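Local atomic coordinates of alpha-1,4-endofucoidanase (PDB entry 6DLH), a protein that hydrolyses alpha-1,4-fucosidic linkages within fucoidan chains as an endo-acting, retaining glycoside hydrolase of family 107. Residues Tyr309-Asn323 and Glu366-Ile378. Sequence-based numbering, arbitrary orientation.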
loop_
_atom_site.group_PDB
_atom_site.type_symbol
_atom_site.label_atom_id
_atom_site.label_comp_id
_atom_site.label_asym_id
_atom_site.label_seq_id
_atom_site.Cartn_x
_atom_site.Cartn_y
_atom_site.Cartn_z
ATOM N N TYR A 309 24.415 10.062 15.695
ATOM C CA TYR A 309 23.736 9.635 16.912
ATOM C C TYR A 309 23.412 10.860 17.777
ATOM O O TYR A 309 22.287 11.015 18.250
ATOM C CB TYR A 309 24.541 8.577 17.684
ATOM C CG TYR A 309 23.755 7.992 18.831
ATOM C CD1 TYR A 309 23.518 8.730 19.985
ATOM C CD2 TYR A 309 23.175 6.734 18.737
ATOM C CE1 TYR A 309 22.742 8.233 21.019
ATOM C CE2 TYR A 309 22.409 6.216 19.770
ATOM C CZ TYR A 309 22.195 6.969 20.913
ATOM O OH TYR A 309 21.424 6.481 21.928
ATOM N N THR A 310 24.405 11.732 17.973
ATOM C CA THR A 310 24.254 12.931 18.779
ATOM C C THR A 310 23.226 13.864 18.149
ATOM O O THR A 310 22.339 14.356 18.846
ATOM C CB THR A 310 25.585 13.684 18.883
ATOM O OG1 THR A 310 26.485 12.858 19.616
ATOM C CG2 THR A 310 25.459 15.043 19.538
ATOM N N TYR A 311 23.375 14.126 16.840
ATOM C CA TYR A 311 22.514 15.083 16.159
ATOM C C TYR A 311 21.055 14.643 16.253
ATOM O O TYR A 311 20.172 15.455 16.519
ATOM C CB TYR A 311 22.900 15.250 14.683
ATOM C CG TYR A 311 24.312 15.702 14.390
ATOM C CD1 TYR A 311 25.047 16.432 15.307
ATOM C CD2 TYR A 311 24.902 15.419 13.165
ATOM C CE1 TYR A 311 26.344 16.835 15.034
ATOM C CE2 TYR A 311 26.193 15.823 12.869
ATOM C CZ TYR A 311 26.913 16.542 13.807
ATOM O OH TYR A 311 28.191 16.934 13.535
ATOM N N ASN A 312 20.812 13.353 16.014
ATOM C CA ASN A 312 19.453 12.839 15.951
ATOM C C ASN A 312 18.855 12.693 17.348
ATOM O O ASN A 312 17.654 12.910 17.515
ATOM C CB ASN A 312 19.359 11.572 15.096
ATOM C CG ASN A 312 19.474 11.909 13.624
ATOM O OD1 ASN A 312 18.798 12.821 13.145
ATOM N ND2 ASN A 312 20.344 11.209 12.911
ATOM N N HIS A 313 19.685 12.317 18.335
ATOM C CA HIS A 313 19.197 12.175 19.698
ATOM C C HIS A 313 18.908 13.549 20.302
ATOM O O HIS A 313 17.952 13.693 21.059
ATOM C CB HIS A 313 20.124 11.328 20.591
ATOM C CG HIS A 313 19.472 11.050 21.906
ATOM N ND1 HIS A 313 19.742 11.792 23.044
ATOM C CD2 HIS A 313 18.491 10.181 22.244
ATOM C CE1 HIS A 313 18.993 11.361 24.038
ATOM N NE2 HIS A 313 18.207 10.381 23.564
ATOM N N ASP A 314 19.721 14.556 19.948
ATOM C CA ASP A 314 19.463 15.935 20.355
ATOM C C ASP A 314 18.156 16.448 19.757
ATOM O O ASP A 314 17.517 17.316 20.343
ATOM C CB ASP A 314 20.624 16.880 20.012
ATOM C CG ASP A 314 21.838 16.655 20.899
ATOM O OD1 ASP A 314 21.683 15.957 21.926
ATOM O OD2 ASP A 314 22.928 17.161 20.547
ATOM N N LEU A 315 17.776 15.930 18.581
ATOM C CA LEU A 315 16.509 16.310 17.974
ATOM C C LEU A 315 15.364 15.818 18.860
ATOM O O LEU A 315 14.388 16.528 19.088
ATOM C CB LEU A 315 16.422 15.728 16.556
ATOM C CG LEU A 315 15.181 16.099 15.734
ATOM C CD1 LEU A 315 15.473 15.966 14.244
ATOM C CD2 LEU A 315 13.991 15.221 16.100
ATOM N N VAL A 316 15.496 14.589 19.356
ATOM C CA VAL A 316 14.467 13.985 20.180
ATOM C C VAL A 316 14.406 14.704 21.531
ATOM O O VAL A 316 13.318 14.979 22.035
ATOM C CB VAL A 316 14.713 12.466 20.264
ATOM C CG1 VAL A 316 14.790 11.910 21.666
ATOM C CG2 VAL A 316 13.773 11.668 19.380
ATOM N N VAL A 317 15.577 15.070 22.082
ATOM C CA VAL A 317 15.630 15.813 23.331
ATOM C C VAL A 317 14.990 17.185 23.126
ATOM O O VAL A 317 14.254 17.648 23.994
ATOM C CB VAL A 317 17.065 15.898 23.898
ATOM C CG1 VAL A 317 17.161 16.859 25.075
ATOM C CG2 VAL A 317 17.569 14.527 24.304
ATOM N N PHE A 318 15.236 17.803 21.961
ATOM C CA PHE A 318 14.622 19.079 21.608
ATOM C C PHE A 318 13.096 19.008 21.714
ATOM O O PHE A 318 12.453 19.977 22.120
ATOM C CB PHE A 318 15.025 19.522 20.197
ATOM C CG PHE A 318 14.574 20.913 19.815
ATOM C CD1 PHE A 318 15.363 22.021 20.093
ATOM C CD2 PHE A 318 13.359 21.121 19.182
ATOM C CE1 PHE A 318 14.952 23.302 19.750
ATOM C CE2 PHE A 318 12.941 22.402 18.843
ATOM C CZ PHE A 318 13.737 23.491 19.124
ATOM N N MET A 319 12.523 17.870 21.299
ATOM C CA MET A 319 11.083 17.669 21.314
ATOM C C MET A 319 10.598 17.619 22.760
ATOM O O MET A 319 9.560 18.185 23.089
ATOM C CB MET A 319 10.699 16.376 20.583
ATOM C CG MET A 319 10.798 16.489 19.071
ATOM S SD MET A 319 10.617 14.912 18.193
ATOM C CE MET A 319 8.941 14.458 18.624
ATOM N N GLN A 320 11.385 16.976 23.626
ATOM C CA GLN A 320 11.075 16.909 25.045
ATOM C C GLN A 320 11.161 18.292 25.694
ATOM O O GLN A 320 10.240 18.697 26.403
ATOM C CB GLN A 320 12.003 15.901 25.716
ATOM C CG GLN A 320 11.848 15.823 27.228
ATOM C CD GLN A 320 12.844 14.829 27.765
ATOM O OE1 GLN A 320 12.479 13.716 28.154
ATOM N NE2 GLN A 320 14.117 15.207 27.743
ATOM N N THR A 321 12.267 19.014 25.450
ATOM C CA THR A 321 12.515 20.287 26.120
ATOM C C THR A 321 11.392 21.268 25.800
ATOM O O THR A 321 11.014 22.080 26.642
ATOM C CB THR A 321 13.880 20.881 25.746
ATOM O OG1 THR A 321 14.843 19.876 26.060
ATOM C CG2 THR A 321 14.208 22.155 26.501
ATOM N N ASN A 322 10.851 21.154 24.583
ATOM C CA ASN A 322 9.916 22.130 24.056
ATOM C C ASN A 322 8.472 21.634 24.159
ATOM O O ASN A 322 7.579 22.216 23.544
ATOM C CB ASN A 322 10.300 22.504 22.626
ATOM C CG ASN A 322 11.462 23.470 22.602
ATOM O OD1 ASN A 322 11.278 24.646 22.889
ATOM N ND2 ASN A 322 12.653 22.987 22.289
ATOM N N ASN A 323 8.258 20.538 24.904
ATOM C CA ASN A 323 6.926 20.011 25.187
ATOM C C ASN A 323 6.134 19.740 23.905
ATOM O O ASN A 323 4.911 19.850 23.911
ATOM C CB ASN A 323 6.126 20.928 26.122
ATOM C CG ASN A 323 6.861 21.272 27.401
ATOM O OD1 ASN A 323 7.284 20.389 28.143
ATOM N ND2 ASN A 323 7.014 22.558 27.671
ATOM N N GLU A 366 14.142 4.414 24.863
ATOM C CA GLU A 366 14.538 5.708 25.400
ATOM C C GLU A 366 14.260 6.824 24.386
ATOM O O GLU A 366 13.665 7.841 24.757
ATOM C CB GLU A 366 15.991 5.680 25.886
ATOM C CG GLU A 366 16.462 6.999 26.496
ATOM C CD GLU A 366 16.946 8.048 25.501
ATOM O OE1 GLU A 366 16.521 9.220 25.601
ATOM O OE2 GLU A 366 17.752 7.691 24.627
ATOM N N TRP A 367 14.678 6.637 23.121
ATOM C CA TRP A 367 14.465 7.656 22.097
ATOM C C TRP A 367 12.969 7.947 21.990
ATOM O O TRP A 367 12.553 9.109 22.013
ATOM C CB TRP A 367 15.019 7.238 20.722
ATOM C CG TRP A 367 16.503 7.342 20.514
ATOM C CD1 TRP A 367 17.495 6.885 21.335
ATOM C CD2 TRP A 367 17.171 7.885 19.356
ATOM N NE1 TRP A 367 18.727 7.128 20.787
ATOM C CE2 TRP A 367 18.559 7.728 19.563
ATOM C CE3 TRP A 367 16.735 8.497 18.174
ATOM C CZ2 TRP A 367 19.507 8.160 18.633
ATOM C CZ3 TRP A 367 17.669 8.921 17.254
ATOM C CH2 TRP A 367 19.039 8.755 17.484
ATOM N N THR A 368 12.171 6.872 21.882
ATOM C CA THR A 368 10.737 7.012 21.696
ATOM C C THR A 368 10.138 7.772 22.877
ATOM O O THR A 368 9.423 8.758 22.686
ATOM C CB THR A 368 10.068 5.658 21.418
ATOM O OG1 THR A 368 10.652 5.096 20.244
ATOM C CG2 THR A 368 8.576 5.770 21.202
ATOM N N SER A 369 10.453 7.317 24.099
ATOM C CA SER A 369 9.830 7.875 25.288
ATOM C C SER A 369 10.333 9.296 25.544
ATOM O O SER A 369 9.557 10.153 25.966
ATOM C CB SER A 369 10.016 6.981 26.490
ATOM O OG SER A 369 11.386 6.665 26.679
ATOM N N THR A 370 11.627 9.538 25.280
ATOM C CA THR A 370 12.166 10.882 25.407
ATOM C C THR A 370 11.415 11.801 24.450
ATOM O O THR A 370 11.048 12.913 24.809
ATOM C CB THR A 370 13.685 10.926 25.169
ATOM O OG1 THR A 370 14.352 10.275 26.252
ATOM C CG2 THR A 370 14.221 12.338 25.060
ATOM N N GLY A 371 11.180 11.318 23.231
ATOM C CA GLY A 371 10.600 12.143 22.182
ATOM C C GLY A 371 9.119 12.471 22.389
ATOM O O GLY A 371 8.689 13.562 22.020
ATOM N N ILE A 372 8.331 11.532 22.945
ATOM C CA ILE A 372 6.878 11.654 22.880
ATOM C C ILE A 372 6.228 11.819 24.259
ATOM O O ILE A 372 5.166 12.429 24.357
ATOM C CB ILE A 372 6.205 10.539 22.038
ATOM C CG1 ILE A 372 6.167 9.181 22.749
ATOM C CG2 ILE A 372 6.818 10.431 20.652
ATOM C CD1 ILE A 372 5.355 8.114 22.011
ATOM N N VAL A 373 6.824 11.275 25.328
ATOM C CA VAL A 373 6.150 11.370 26.622
ATOM C C VAL A 373 6.181 12.826 27.091
ATOM O O VAL A 373 7.233 13.338 27.474
ATOM C CB VAL A 373 6.724 10.403 27.671
ATOM C CG1 VAL A 373 6.024 10.551 29.016
ATOM C CG2 VAL A 373 6.650 8.962 27.196
ATOM N N ASN A 374 5.014 13.487 27.024
ATOM C CA ASN A 374 4.891 14.921 27.239
ATOM C C ASN A 374 5.749 15.651 26.206
ATOM O O ASN A 374 6.288 16.725 26.478
ATOM C CB ASN A 374 5.274 15.317 28.672
ATOM C CG ASN A 374 4.492 14.565 29.731
ATOM O OD1 ASN A 374 3.268 14.600 29.739
ATOM N ND2 ASN A 374 5.184 13.883 30.627
ATOM N N GLY A 375 5.883 15.048 25.021
ATOM C CA GLY A 375 6.707 15.612 23.967
ATOM C C GLY A 375 5.923 15.801 22.674
ATOM O O GLY A 375 4.780 16.258 22.689
ATOM N N GLY A 376 6.573 15.462 21.553
ATOM C CA GLY A 376 5.943 15.548 20.248
ATOM C C GLY A 376 5.520 14.170 19.747
ATOM O O GLY A 376 5.105 13.317 20.528
ATOM N N GLY A 377 5.644 13.971 18.432
ATOM C CA GLY A 377 5.216 12.736 17.797
ATOM C C GLY A 377 6.328 12.140 16.949
ATOM O O GLY A 377 7.227 12.863 16.514
ATOM N N ILE A 378 6.263 10.819 16.749
ATOM C CA ILE A 378 7.262 10.104 15.973
ATOM C C ILE A 378 6.568 9.110 15.045
ATOM O O ILE A 378 5.831 8.235 15.505
ATOM C CB ILE A 378 8.289 9.395 16.881
ATOM C CG1 ILE A 378 9.053 10.388 17.767
ATOM C CG2 ILE A 378 9.239 8.563 16.023
ATOM C CD1 ILE A 378 9.952 9.731 18.795
HETATM O O HOH W 1 14.730 11.754 28.834
HETATM O O HOH W 2 8.294 17.253 27.827
HETATM O O HOH W 3 9.998 12.617 27.907
#
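Trp367 lays its indole against Tyr309, Asn312 and His313 of helix 309-321. Its NE1 hydrogen-bonds Tyr309 OH at 3.0 Å, almost straight (176°) and in the indole plane. The six-membered ring of Trp367 turns its edge to the Tyr309 face, CZ2 lying 3.7 Å from CE2 of Tyr309. His313 comes over one indole face and presents its ring edge. With CG of His313 anti to the backbone N (chi1 -171°), the imidazole extends past the indole to Glu366. There NE2 of His313 donates in its ring plane to the syn lone pair of Glu366 OE1, at 2.9 Å. An alanine in place of Trp367 would probably leave Tyr309 OH without this donor and open a gap beside His313.

Further along, the short helical segments approach to 7.5 Å, axis to axis. At Gly371 a side chain would be tight against Val316 CG2 and collide with Ile378 CD1. Val316 CG1 packs tightly on Thr370 CG2. Met319 bends at chi3, bringing CE to 3.2 Å from Gly377 O, beside the glycine run entering strand 377-379. Direct hydrogen bonds thus orient the aromatic end of this catalytic-domain helix pair; the other combines apolar packing, glycines and water bridges from Gln320.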